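Cytoplasmic protein (Cryptococcus neoformans var. grubii serotype A, PDB 7LPO) probably hydrolyses steryl beta-glucosides, splitting the glucose from its sterol, as a fungal sterylglucosidase of glycoside hydrolase family 5. Local coordinates at residues P492-I497 with M553-N558; M303-G308 with I331-V336; V705-Y710 with W752-P757; S9-N14 with H420-H425. One frame throughout, in Å; residues are numbered along the deposited sequence.

Interaction 1: residues P492-I497 with M553-N558; sequences PIRKMI and MDCSMN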
loop_
_atom_site.group_PDB
_atom_site.type_symbol
_atom_site.label_atom_id
_atom_site.label_comp_id
_atom_site.label_asym_id
_atom_site.label_seq_id
_atom_site.Cartn_x
_atom_site.Cartn_y
_atom_site.Cartn_z
ATOM N N PRO A 492 16.343 15.294 -15.387
ATOM C CA PRO A 492 15.547 16.143 -14.487
ATOM C C PRO A 492 14.360 15.424 -13.868
ATOM O O PRO A 492 13.984 15.737 -12.731
ATOM C CB PRO A 492 15.105 17.306 -15.393
ATOM C CG PRO A 492 16.163 17.371 -16.498
ATOM C CD PRO A 492 16.634 15.943 -16.685
ATOM N N ILE A 493 13.746 14.480 -14.580
ATOM C CA ILE A 493 12.606 13.769 -14.012
ATOM C C ILE A 493 13.062 12.881 -12.864
ATOM O O ILE A 493 12.464 12.876 -11.784
ATOM C CB ILE A 493 11.876 12.959 -15.098
ATOM C CG1 ILE A 493 11.145 13.905 -16.062
ATOM C CG2 ILE A 493 10.893 11.982 -14.461
ATOM C CD1 ILE A 493 10.596 13.227 -17.320
ATOM N N ARG A 494 14.147 12.135 -13.073
ATOM C CA ARG A 494 14.655 11.245 -12.034
ATOM C C ARG A 494 15.055 12.025 -10.789
ATOM O O ARG A 494 14.726 11.632 -9.663
ATOM C CB ARG A 494 15.841 10.450 -12.577
ATOM C CG ARG A 494 15.435 9.389 -13.584
ATOM C CD ARG A 494 16.612 8.881 -14.383
ATOM N NE ARG A 494 17.590 8.184 -13.552
ATOM C CZ ARG A 494 17.606 6.869 -13.345
ATOM N NH1 ARG A 494 16.687 6.082 -13.904
ATOM N NH2 ARG A 494 18.555 6.333 -12.585
ATOM N N LYS A 495 15.772 13.135 -10.975
ATOM C CA LYS A 495 16.204 13.930 -9.830
ATOM C C LYS A 495 15.008 14.482 -9.072
ATOM O O LYS A 495 15.019 14.553 -7.839
ATOM C CB LYS A 495 17.109 15.065 -10.306
ATOM C CG LYS A 495 17.704 15.909 -9.190
ATOM C CD LYS A 495 18.695 16.930 -9.756
ATOM C CE LYS A 495 19.293 17.820 -8.666
ATOM N NZ LYS A 495 19.235 19.272 -9.041
ATOM N N MET A 496 13.959 14.868 -9.797
ATOM C CA MET A 496 12.775 15.422 -9.157
ATOM C C MET A 496 12.062 14.372 -8.313
ATOM O O MET A 496 11.681 14.646 -7.167
ATOM C CB MET A 496 11.850 15.995 -10.229
ATOM C CG MET A 496 10.622 16.672 -9.689
ATOM S SD MET A 496 9.267 15.507 -9.636
ATOM C CE MET A 496 8.870 15.381 -11.382
ATOM N N ILE A 497 11.904 13.154 -8.845
ATOM C CA ILE A 497 11.220 12.108 -8.092
ATOM C C ILE A 497 12.049 11.693 -6.885
ATOM O O ILE A 497 11.513 11.456 -5.797
ATOM C CB ILE A 497 10.881 10.918 -9.011
ATOM C CG1 ILE A 497 9.999 11.436 -10.144
ATOM C CG2 ILE A 497 10.200 9.806 -8.221
ATOM C CD1 ILE A 497 9.161 10.406 -10.826
ATOM N N MET A 553 10.161 2.122 -13.985
ATOM C CA MET A 553 10.561 1.369 -12.803
ATOM C C MET A 553 11.895 1.874 -12.249
ATOM O O MET A 553 12.035 2.091 -11.045
ATOM C CB MET A 553 10.674 -0.115 -13.156
ATOM C CG MET A 553 10.890 -1.052 -11.991
ATOM S SD MET A 553 9.360 -1.398 -11.071
ATOM C CE MET A 553 9.731 -0.686 -9.561
ATOM N N ASP A 554 12.886 2.027 -13.133
ATOM C CA ASP A 554 14.222 2.441 -12.698
ATOM C C ASP A 554 14.224 3.848 -12.111
ATOM O O ASP A 554 14.985 4.122 -11.178
ATOM C CB ASP A 554 15.186 2.348 -13.886
ATOM C CG ASP A 554 16.622 2.653 -13.511
ATOM O OD1 ASP A 554 17.107 2.146 -12.480
ATOM O OD2 ASP A 554 17.277 3.406 -14.257
ATOM N N CYS A 555 13.382 4.744 -12.629
ATOM C CA CYS A 555 13.248 6.072 -12.032
ATOM C C CYS A 555 12.688 5.989 -10.613
ATOM O O CYS A 555 13.209 6.620 -9.684
ATOM C CB CYS A 555 12.353 6.945 -12.908
ATOM S SG CYS A 555 11.939 8.527 -12.158
ATOM N N SER A 556 11.637 5.192 -10.417
ATOM C CA SER A 556 11.076 5.059 -9.077
ATOM C C SER A 556 12.061 4.379 -8.134
ATOM O O SER A 556 12.176 4.772 -6.966
ATOM C CB SER A 556 9.760 4.283 -9.127
ATOM O OG SER A 556 8.690 5.163 -9.406
ATOM N N MET A 557 12.780 3.357 -8.615
ATOM C CA MET A 557 13.752 2.680 -7.760
ATOM C C MET A 557 14.962 3.572 -7.469
ATOM O O MET A 557 15.479 3.591 -6.346
ATOM C CB MET A 557 14.198 1.373 -8.415
ATOM C CG MET A 557 13.143 0.288 -8.477
ATOM S SD MET A 557 12.548 -0.193 -6.838
ATOM C CE MET A 557 10.978 0.666 -6.795
ATOM N N ASN A 558 15.451 4.297 -8.474
ATOM C CA ASN A 558 16.547 5.233 -8.232
ATOM C C ASN A 558 16.160 6.273 -7.193
ATOM O O ASN A 558 17.017 6.759 -6.451
ATOM C CB ASN A 558 16.956 5.913 -9.541
ATOM C CG ASN A 558 18.071 6.957 -9.349
ATOM O OD1 ASN A 558 19.213 6.615 -9.048
ATOM N ND2 ASN A 558 17.733 8.227 -9.526
HETATM O O HOH W 1 14.962 8.868 -9.578
HETATM O O HOH W 2 18.909 3.565 -11.284
#

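Interaction 2: residues M303-G308 with I331-V336; sequences MRLGMG and IDPKGV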
loop_
_atom_site.group_PDB
_atom_site.type_symbol
_atom_site.label_atom_id
_atom_site.label_comp_id
_atom_site.label_asym_id
_atom_site.label_seq_id
_atom_site.Cartn_x
_atom_site.Cartn_y
_atom_site.Cartn_z
ATOM N N MET A 303 -25.591 12.980 -2.343
ATOM C CA MET A 303 -26.677 12.748 -1.399
ATOM C C MET A 303 -28.033 12.781 -2.098
ATOM O O MET A 303 -28.897 11.940 -1.828
ATOM C CB MET A 303 -26.625 13.792 -0.283
ATOM C CG MET A 303 -25.426 13.650 0.657
ATOM S SD MET A 303 -25.243 15.056 1.784
ATOM C CE MET A 303 -23.670 14.666 2.553
ATOM N N ARG A 304 -28.248 13.753 -2.988
ATOM C CA ARG A 304 -29.488 13.771 -3.757
ATOM C C ARG A 304 -29.622 12.511 -4.596
ATOM O O ARG A 304 -30.710 11.931 -4.697
ATOM C CB ARG A 304 -29.546 14.997 -4.661
ATOM C CG ARG A 304 -29.694 16.318 -3.924
ATOM C CD ARG A 304 -29.309 17.452 -4.848
ATOM N NE ARG A 304 -29.330 18.753 -4.187
ATOM C CZ ARG A 304 -28.640 19.809 -4.606
ATOM N NH1 ARG A 304 -27.866 19.709 -5.680
ATOM N NH2 ARG A 304 -28.723 20.959 -3.944
ATOM N N LEU A 305 -28.523 12.081 -5.217
ATOM C CA LEU A 305 -28.542 10.829 -5.963
ATOM C C LEU A 305 -28.876 9.656 -5.049
ATOM O O LEU A 305 -29.614 8.745 -5.433
ATOM C CB LEU A 305 -27.185 10.612 -6.640
ATOM C CG LEU A 305 -26.869 11.498 -7.850
ATOM C CD1 LEU A 305 -25.398 11.331 -8.270
ATOM C CD2 LEU A 305 -27.772 11.174 -9.010
ATOM N N GLY A 306 -28.313 9.646 -3.843
ATOM C CA GLY A 306 -28.591 8.576 -2.905
ATOM C C GLY A 306 -30.027 8.542 -2.425
ATOM O O GLY A 306 -30.446 7.541 -1.835
ATOM N N MET A 307 -30.776 9.626 -2.630
ATOM C CA MET A 307 -32.214 9.654 -2.406
ATOM C C MET A 307 -32.993 9.430 -3.701
ATOM O O MET A 307 -34.204 9.664 -3.738
ATOM C CB MET A 307 -32.622 10.980 -1.761
ATOM C CG MET A 307 -32.311 11.075 -0.271
ATOM S SD MET A 307 -33.085 9.763 0.731
ATOM C CE MET A 307 -34.818 10.067 0.397
ATOM N N GLY A 308 -32.326 8.972 -4.755
ATOM C CA GLY A 308 -32.998 8.579 -5.967
ATOM C C GLY A 308 -33.269 9.689 -6.955
ATOM O O GLY A 308 -33.984 9.452 -7.938
ATOM N N ILE A 331 -26.891 11.289 -14.267
ATOM C CA ILE A 331 -27.080 10.049 -13.520
ATOM C C ILE A 331 -28.514 10.061 -13.013
ATOM O O ILE A 331 -28.932 11.006 -12.329
ATOM C CB ILE A 331 -26.077 9.915 -12.363
ATOM C CG1 ILE A 331 -24.639 9.922 -12.906
ATOM C CG2 ILE A 331 -26.352 8.653 -11.562
ATOM C CD1 ILE A 331 -23.592 10.175 -11.834
ATOM N N ASP A 332 -29.277 9.032 -13.368
ATOM C CA ASP A 332 -30.686 8.948 -12.988
ATOM C C ASP A 332 -30.950 7.643 -12.253
ATOM O O ASP A 332 -31.141 6.595 -12.897
ATOM C CB ASP A 332 -31.584 9.060 -14.218
ATOM C CG ASP A 332 -33.053 9.212 -13.857
ATOM O OD1 ASP A 332 -33.397 9.075 -12.657
ATOM O OD2 ASP A 332 -33.861 9.476 -14.777
ATOM N N PRO A 333 -30.963 7.648 -10.915
ATOM C CA PRO A 333 -31.294 6.419 -10.178
ATOM C C PRO A 333 -32.737 5.990 -10.339
ATOM O O PRO A 333 -33.067 4.860 -9.955
ATOM C CB PRO A 333 -30.993 6.786 -8.713
ATOM C CG PRO A 333 -30.185 8.046 -8.766
ATOM C CD PRO A 333 -30.613 8.758 -10.011
ATOM N N LYS A 334 -33.600 6.864 -10.863
ATOM C CA LYS A 334 -35.015 6.562 -11.077
ATOM C C LYS A 334 -35.692 6.128 -9.783
ATOM O O LYS A 334 -36.398 5.117 -9.729
ATOM C CB LYS A 334 -35.188 5.508 -12.169
ATOM C CG LYS A 334 -34.754 5.991 -13.543
ATOM C CD LYS A 334 -34.068 4.887 -14.327
ATOM C CE LYS A 334 -34.639 4.797 -15.740
ATOM N NZ LYS A 334 -34.017 5.804 -16.670
ATOM N N GLY A 335 -35.495 6.922 -8.734
ATOM C CA GLY A 335 -36.138 6.687 -7.466
ATOM C C GLY A 335 -35.467 5.668 -6.581
ATOM O O GLY A 335 -35.827 5.576 -5.404
ATOM N N VAL A 336 -34.509 4.897 -7.099
ATOM C CA VAL A 336 -33.795 3.938 -6.268
ATOM C C VAL A 336 -32.940 4.694 -5.264
ATOM O O VAL A 336 -32.274 5.680 -5.603
ATOM C CB VAL A 336 -32.948 2.994 -7.137
ATOM C CG1 VAL A 336 -32.007 2.191 -6.279
ATOM C CG2 VAL A 336 -33.857 2.075 -7.963
#

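Interaction 3: residues V705-Y710 with W752-P757; sequences VYTEIY and WWYPVP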
loop_
_atom_site.group_PDB
_atom_site.type_symbol
_atom_site.label_atom_id
_atom_site.label_comp_id
_atom_site.label_asym_id
_atom_site.label_seq_id
_atom_site.Cartn_x
_atom_site.Cartn_y
_atom_site.Cartn_z
ATOM N N VAL A 705 31.811 -8.867 11.875
ATOM C CA VAL A 705 30.911 -7.722 11.749
ATOM C C VAL A 705 31.439 -6.869 10.605
ATOM O O VAL A 705 32.390 -6.098 10.773
ATOM C CB VAL A 705 30.807 -6.912 13.047
ATOM C CG1 VAL A 705 29.811 -5.778 12.893
ATOM C CG2 VAL A 705 30.405 -7.836 14.194
ATOM N N TYR A 706 30.811 -6.995 9.440
ATOM C CA TYR A 706 31.267 -6.363 8.217
ATOM C C TYR A 706 30.050 -5.943 7.405
ATOM O O TYR A 706 28.905 -6.273 7.728
ATOM C CB TYR A 706 32.145 -7.328 7.412
ATOM C CG TYR A 706 31.495 -8.672 7.326
ATOM C CD1 TYR A 706 30.555 -8.937 6.346
ATOM C CD2 TYR A 706 31.765 -9.662 8.263
ATOM C CE1 TYR A 706 29.920 -10.155 6.277
ATOM C CE2 TYR A 706 31.125 -10.897 8.206
ATOM C CZ TYR A 706 30.209 -11.134 7.207
ATOM O OH TYR A 706 29.559 -12.340 7.121
ATOM N N THR A 707 30.313 -5.222 6.325
ATOM C CA THR A 707 29.276 -4.781 5.410
ATOM C C THR A 707 28.998 -5.858 4.367
ATOM O O THR A 707 29.922 -6.481 3.833
ATOM C CB THR A 707 29.708 -3.480 4.740
ATOM O OG1 THR A 707 29.875 -2.470 5.745
ATOM C CG2 THR A 707 28.696 -3.020 3.714
ATOM N N GLU A 708 27.712 -6.081 4.099
ATOM C CA GLU A 708 27.250 -7.065 3.131
ATOM C C GLU A 708 26.423 -6.357 2.072
ATOM O O GLU A 708 25.512 -5.590 2.397
ATOM C CB GLU A 708 26.404 -8.164 3.777
ATOM C CG GLU A 708 27.140 -8.999 4.796
ATOM C CD GLU A 708 26.264 -10.089 5.408
ATOM O OE1 GLU A 708 25.911 -11.046 4.680
ATOM O OE2 GLU A 708 25.935 -9.986 6.612
ATOM N N ILE A 709 26.738 -6.629 0.814
ATOM C CA ILE A 709 26.100 -6.006 -0.333
ATOM C C ILE A 709 25.587 -7.113 -1.241
ATOM O O ILE A 709 26.290 -8.099 -1.487
ATOM C CB ILE A 709 27.083 -5.081 -1.088
ATOM C CG1 ILE A 709 27.281 -3.784 -0.302
ATOM C CG2 ILE A 709 26.586 -4.814 -2.489
ATOM C CD1 ILE A 709 28.581 -3.045 -0.641
ATOM N N TYR A 710 24.361 -6.955 -1.729
ATOM C CA TYR A 710 23.788 -7.860 -2.717
ATOM C C TYR A 710 24.197 -7.407 -4.114
ATOM O O TYR A 710 23.993 -6.245 -4.476
ATOM C CB TYR A 710 22.262 -7.886 -2.589
ATOM C CG TYR A 710 21.539 -8.563 -3.735
ATOM C CD1 TYR A 710 21.532 -9.946 -3.861
ATOM C CD2 TYR A 710 20.841 -7.819 -4.675
ATOM C CE1 TYR A 710 20.863 -10.564 -4.907
ATOM C CE2 TYR A 710 20.186 -8.420 -5.716
ATOM C CZ TYR A 710 20.191 -9.796 -5.831
ATOM O OH TYR A 710 19.517 -10.404 -6.862
ATOM N N TRP A 752 32.526 -6.915 2.814
ATOM C CA TRP A 752 33.437 -5.775 2.809
ATOM C C TRP A 752 33.873 -5.469 4.237
ATOM O O TRP A 752 33.098 -4.918 5.029
ATOM C CB TRP A 752 32.756 -4.575 2.156
ATOM C CG TRP A 752 33.628 -3.379 1.975
ATOM C CD1 TRP A 752 34.994 -3.342 1.987
ATOM C CD2 TRP A 752 33.194 -2.035 1.745
ATOM N NE1 TRP A 752 35.433 -2.057 1.782
ATOM C CE2 TRP A 752 34.345 -1.236 1.635
ATOM C CE3 TRP A 752 31.942 -1.429 1.628
ATOM C CZ2 TRP A 752 34.281 0.129 1.405
ATOM C CZ3 TRP A 752 31.883 -0.076 1.403
ATOM C CH2 TRP A 752 33.041 0.689 1.289
ATOM N N TRP A 753 35.105 -5.850 4.565
ATOM C CA TRP A 753 35.705 -5.551 5.857
ATOM C C TRP A 753 36.526 -4.276 5.747
ATOM O O TRP A 753 37.228 -4.066 4.751
ATOM C CB TRP A 753 36.627 -6.676 6.333
ATOM C CG TRP A 753 35.992 -8.011 6.573
ATOM C CD1 TRP A 753 35.626 -8.534 7.774
ATOM C CD2 TRP A 753 35.694 -9.006 5.595
ATOM N NE1 TRP A 753 35.108 -9.793 7.607
ATOM C CE2 TRP A 753 35.133 -10.104 6.275
ATOM C CE3 TRP A 753 35.844 -9.075 4.208
ATOM C CZ2 TRP A 753 34.717 -11.251 5.614
ATOM C CZ3 TRP A 753 35.434 -10.217 3.556
ATOM C CH2 TRP A 753 34.882 -11.287 4.255
ATOM N N TYR A 754 36.459 -3.433 6.775
ATOM C CA TYR A 754 37.319 -2.260 6.808
ATOM C C TYR A 754 37.501 -1.816 8.248
ATOM O O TYR A 754 36.639 -2.089 9.089
ATOM C CB TYR A 754 36.755 -1.104 5.959
ATOM C CG TYR A 754 35.260 -0.870 6.050
ATOM C CD1 TYR A 754 34.682 -0.351 7.200
ATOM C CD2 TYR A 754 34.434 -1.139 4.967
ATOM C CE1 TYR A 754 33.309 -0.136 7.275
ATOM C CE2 TYR A 754 33.073 -0.925 5.031
ATOM C CZ TYR A 754 32.517 -0.419 6.182
ATOM O OH TYR A 754 31.161 -0.207 6.229
ATOM N N PRO A 755 38.613 -1.157 8.566
ATOM C CA PRO A 755 38.766 -0.568 9.900
ATOM C C PRO A 755 38.075 0.781 9.994
ATOM O O PRO A 755 38.094 1.579 9.052
ATOM C CB PRO A 755 40.284 -0.414 10.044
ATOM C CG PRO A 755 40.756 -0.190 8.632
ATOM C CD PRO A 755 39.841 -1.024 7.754
ATOM N N VAL A 756 37.475 1.045 11.149
ATOM C CA VAL A 756 36.856 2.347 11.379
ATOM C C VAL A 756 37.972 3.374 11.522
ATOM O O VAL A 756 39.132 2.999 11.760
ATOM C CB VAL A 756 35.933 2.328 12.607
ATOM C CG1 VAL A 756 35.036 1.096 12.559
ATOM C CG2 VAL A 756 36.740 2.364 13.891
ATOM N N PRO A 757 37.685 4.665 11.363
ATOM C CA PRO A 757 38.722 5.678 11.592
ATOM C C PRO A 757 39.125 5.735 13.057
ATOM O O PRO A 757 38.319 5.505 13.962
ATOM C CB PRO A 757 38.060 6.991 11.148
ATOM C CG PRO A 757 36.844 6.581 10.352
ATOM C CD PRO A 757 36.415 5.248 10.899
#

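Interaction 4: residues S9-N14 with H420-H425; sequences SPVTGN and HPESIH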
loop_
_atom_site.group_PDB
_atom_site.type_symbol
_atom_site.label_atom_id
_atom_site.label_comp_id
_atom_site.label_asym_id
_atom_site.label_seq_id
_atom_site.Cartn_x
_atom_site.Cartn_y
_atom_site.Cartn_z
ATOM N N SER A 9 15.110 -4.327 25.127
ATOM C CA SER A 9 14.091 -3.684 24.315
ATOM C C SER A 9 13.670 -2.357 24.943
ATOM O O SER A 9 13.559 -2.253 26.170
ATOM C CB SER A 9 12.878 -4.603 24.172
ATOM O OG SER A 9 11.686 -3.849 24.072
ATOM N N PRO A 10 13.442 -1.320 24.135
ATOM C CA PRO A 10 12.897 -0.074 24.686
ATOM C C PRO A 10 11.418 -0.161 25.013
ATOM O O PRO A 10 10.903 0.746 25.677
ATOM C CB PRO A 10 13.157 0.951 23.569
ATOM C CG PRO A 10 13.118 0.140 22.309
ATOM C CD PRO A 10 13.588 -1.269 22.665
ATOM N N VAL A 11 10.725 -1.212 24.580
ATOM C CA VAL A 11 9.295 -1.363 24.855
ATOM C C VAL A 11 9.059 -2.110 26.163
ATOM O O VAL A 11 8.284 -1.670 27.019
ATOM C CB VAL A 11 8.600 -2.083 23.676
ATOM C CG1 VAL A 11 7.091 -2.075 23.861
ATOM C CG2 VAL A 11 8.980 -1.455 22.339
ATOM N N THR A 12 9.732 -3.249 26.332
ATOM C CA THR A 12 9.528 -4.126 27.473
ATOM C C THR A 12 10.658 -4.088 28.489
ATOM O O THR A 12 10.437 -4.466 29.643
ATOM C CB THR A 12 9.389 -5.569 26.993
ATOM O OG1 THR A 12 10.654 -5.979 26.441
ATOM C CG2 THR A 12 8.289 -5.672 25.942
ATOM N N GLY A 13 11.856 -3.673 28.087
ATOM C CA GLY A 13 13.011 -3.745 28.948
ATOM C C GLY A 13 13.654 -5.107 29.024
ATOM O O GLY A 13 14.643 -5.259 29.755
ATOM N N ASN A 14 13.118 -6.107 28.304
ATOM C CA ASN A 14 13.668 -7.452 28.298
ATOM C C ASN A 14 14.868 -7.528 27.358
ATOM O O ASN A 14 14.950 -6.767 26.390
ATOM C CB ASN A 14 12.614 -8.463 27.848
ATOM C CG ASN A 14 11.433 -8.539 28.791
ATOM O OD1 ASN A 14 11.590 -8.455 30.008
ATOM N ND2 ASN A 14 10.237 -8.696 28.232
ATOM N N HIS A 420 1.775 -8.726 20.565
ATOM C CA HIS A 420 3.112 -8.714 19.980
ATOM C C HIS A 420 3.895 -7.655 20.745
ATOM O O HIS A 420 4.001 -6.501 20.305
ATOM C CB HIS A 420 3.049 -8.438 18.479
ATOM C CG HIS A 420 4.355 -8.618 17.776
ATOM N ND1 HIS A 420 4.471 -8.573 16.405
ATOM C CD2 HIS A 420 5.605 -8.813 18.256
ATOM C CE1 HIS A 420 5.739 -8.732 16.069
ATOM N NE2 HIS A 420 6.445 -8.892 17.174
ATOM N N PRO A 421 4.451 -8.016 21.908
ATOM C CA PRO A 421 5.044 -6.993 22.785
ATOM C C PRO A 421 6.177 -6.209 22.160
ATOM O O PRO A 421 6.332 -5.028 22.483
ATOM C CB PRO A 421 5.541 -7.803 23.992
ATOM C CG PRO A 421 4.698 -9.036 24.005
ATOM C CD PRO A 421 4.364 -9.335 22.564
ATOM N N GLU A 422 6.992 -6.827 21.304
ATOM C CA GLU A 422 8.126 -6.156 20.677
ATOM C C GLU A 422 7.802 -5.634 19.279
ATOM O O GLU A 422 8.718 -5.388 18.483
ATOM C CB GLU A 422 9.322 -7.105 20.598
ATOM C CG GLU A 422 9.796 -7.646 21.929
ATOM C CD GLU A 422 10.418 -6.579 22.800
ATOM O OE1 GLU A 422 10.569 -5.428 22.332
ATOM O OE2 GLU A 422 10.747 -6.889 23.963
ATOM N N SER A 423 6.523 -5.458 18.963
ATOM C CA SER A 423 6.151 -5.093 17.607
ATOM C C SER A 423 6.677 -3.713 17.241
ATOM O O SER A 423 6.590 -2.758 18.019
ATOM C CB SER A 423 4.634 -5.116 17.437
ATOM O OG SER A 423 4.280 -4.646 16.144
ATOM N N ILE A 424 7.214 -3.612 16.034
ATOM C CA ILE A 424 7.476 -2.316 15.429
ATOM C C ILE A 424 6.157 -1.763 14.910
ATOM O O ILE A 424 5.414 -2.457 14.208
ATOM C CB ILE A 424 8.519 -2.438 14.305
ATOM C CG1 ILE A 424 9.871 -2.874 14.884
ATOM C CG2 ILE A 424 8.675 -1.116 13.588
ATOM C CD1 ILE A 424 10.896 -3.271 13.837
ATOM N N HIS A 425 5.848 -0.525 15.281
ATOM C CA HIS A 425 4.698 0.176 14.726
ATOM C C HIS A 425 5.099 0.819 13.404
ATOM O O HIS A 425 5.892 1.771 13.376
ATOM C CB HIS A 425 4.194 1.229 15.702
ATOM C CG HIS A 425 3.500 0.658 16.892
ATOM N ND1 HIS A 425 2.733 -0.484 16.826
ATOM C CD2 HIS A 425 3.466 1.064 18.183
ATOM C CE1 HIS A 425 2.246 -0.751 18.024
ATOM N NE2 HIS A 425 2.674 0.174 18.865
HETATM O O HOH W 3 9.617 -9.158 24.965
#

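Interaction 1: residues P492-I497 with M553-N558
Ile493 opens a helix-on-helix contact by bringing CG2 to 4.3 Å from SG of Cys555. The two helices run broadly the same way, with segment axes 8.8 Å apart at closest and crossing at -40°. Each precedes one of two paired parallel strands, 518-522 and 567-570, as neighbouring outer helices do in the (beta/alpha)8 barrel of this family.

The next residue, Arg494, supplies the polar half. Its CG passes alongside the sulfur of Cys555, and the bend at chi3 (65°) turns the guanidinium across to helix 547-559. There NH1 forms a salt bridge with OD2 of Asp554 at 2.8 Å, reaching that oxygen from above the carboxylate plane. Asn558 lies over a guanidinium face with CB, its amide plane only 22° from parallel, and CG of Asn558 comes to 3.3 Å from NH2 of Arg494. A water joins NH2 to OD1 of Asp554, an oxygen that also forms a salt bridge with Arg667, so the acid probably shares its charge between two arginines. A second water donates to the backbone oxygens of Arg494 and Cys555 and accepts from ND2 of Asn558, spanning the gap between the helices.

Ile497 closes the apolar side of the seam: its CD1 rests 3.6 Å from SG of Cys555.

Interaction 2: residues M303-G308 with I331-V336
Gly308, where a helix ends, meets Gly335 of a tight turn: the contact is largely backbone against backbone, with an apolar patch alongside, between the C-terminus of helix 299-306 and the loop that follows strand 322-331. Their CA atoms are 4.0 Å apart. The helix finishes in a Schellman motif with Gly308 as the C-prime residue; its positive phi turns the chain out of the helix while its N bonds to O of Leu305. The turned carbonyl then faces the other segment, and N of Gly335 donates to O of Gly308 at 3.1 Å, arriving in the carbonyl plane on a lone pair with a C=O...N angle of 131°. The packing is close here, with CA of Gly308 only 3.0 Å from O of Val336.

The receiving loop is a type I' turn from Pro333 to Val336, identified by positive phi at both Lys334 and Gly335. An Asx turn leads into it: N of Lys334 bonds to OD1 of Asp332 at 2.9 Å.

Beside this polar link the fit is apolar. The Pro333 ring sits against the last helical turn, its CG 3.5 Å from O of Leu305. Leu305 crosses Ile331 at about a right angle, and its CD2 touches CG2 of Ile331 at 3.9 Å.

Around the contact, Ile331 is backbone-bonded to Gln311 at the start of strand 311-319, Gly306 is tied likewise to Leu338, and Trp374 of strand 374-375 packs against Met303 and Arg304 of the helix and Met307 just after it.

Interaction 3: residues V705-Y710 with W752-P757
Trp752 pairs with Thr707 as an antiparallel, hydrogen-bonded pair in the C-terminal beta domain of the family 5 enzyme. N of Trp752 donates to O of Thr707 at 2.8 Å, in the carbonyl plane, while N of Thr707 reaches O of Trp752 at 3.1 Å, tilted 31° from the Trp752 carbonyl plane. Their side chains lie side by side on one face of the sheet, CB of Thr707 being 4.1 Å from CB of Trp752. Ile709 shares this face and brings CD1 near the indole; both it and Trp752 also touch Ile766 of strand 761-770, in the domain's other sheet.

Trp753 belongs to the opposite face. Its five-membered ring receives CB of Tyr706 in a CH-pi contact, 3.9 Å from the ring centroid and 17° off the normal. The phenol ring follows at an oblique 43° between planes, with CD2 of Tyr706 3.4 Å from NE1 of Trp753. That nitrogen bonds to O of Glu703, and Arg742 makes a cation-pi contact with the same indole.

At Tyr754 the strand has ended. CG of Tyr754 sits between its backbone N and carbonyl carbon, which sets the ring edge, at CD2, over the indole face of Trp752 and takes the hydroxyl to Thr707, whose OG1 donates to OH of Tyr754 at 2.6 Å. Val674 completes a circuit: its N bonds to OG1 of Thr707 and its O to OH of Tyr754. Each hydroxyl therefore gives and takes a hydrogen bond, implying a fixed direction of proton donation from Thr707 to Tyr754 to Val674.

Interaction 4: residues S9-N14 with H420-H425
Ser9 and Thr12 hold the two carboxylate oxygens of Glu422, one hydroxyl to each. OG of Ser9 donates to OE1 of Glu422 at 2.6 Å on its syn lone pair; OG1 of Thr12 donates to OE2 of Glu422, also at 2.6 Å, from the syn side but 25° out of the carboxylate plane. The glutamate reaches them through a bend at chi2 (-68°). Beside this bond pair, Val11 lays CG1 3.3 Å from O of Pro421, and CG2 of Thr12 touches CB of Pro421 at 4.0 Å.

Backbone amides position both hydroxyls. OG of Ser9 accepts from N of Val11 at 2.9 Å and from N of Thr12 at 3.0 Å, while OG1 of Thr12 accepts from N of Asn14 at 3.1 Å. OE1 of Glu422 also bonds to OH of Tyr20, and a water donates to OE2, so the acid is gripped by several donors and is probably ionised.

Further out, Glu422 rides on a type I turn from His420 to Ser423, linking helix 400-419 to strand 424-427. The N-terminal partner, with its amides bonded two and three residues back to a side-chain oxygen, is an ST motif, followed by an ST turn at Thr12.

In the fold
Along the chain, interaction 4 opens first; interaction 2 falls within the span it bridges, and interactions 1 and 3 follow in series. Interaction 1 packs two barrel helices, its centre about 19 Å from the chain's centre, whereas interaction 2, between a peripheral helix and the loop after strand 322-331, has its centre about 33 Å out. Interaction 3, in the C-terminal beta domain, is equally far out on the opposite side, about 66 Å from interaction 2 between centres. Its nearest atoms are about 11 Å from interaction 1. None touches another: they are separate contacts within the barrel, between the N-terminal segment and the turn before strand 424-427, at the periphery, and within the C-terminal domain.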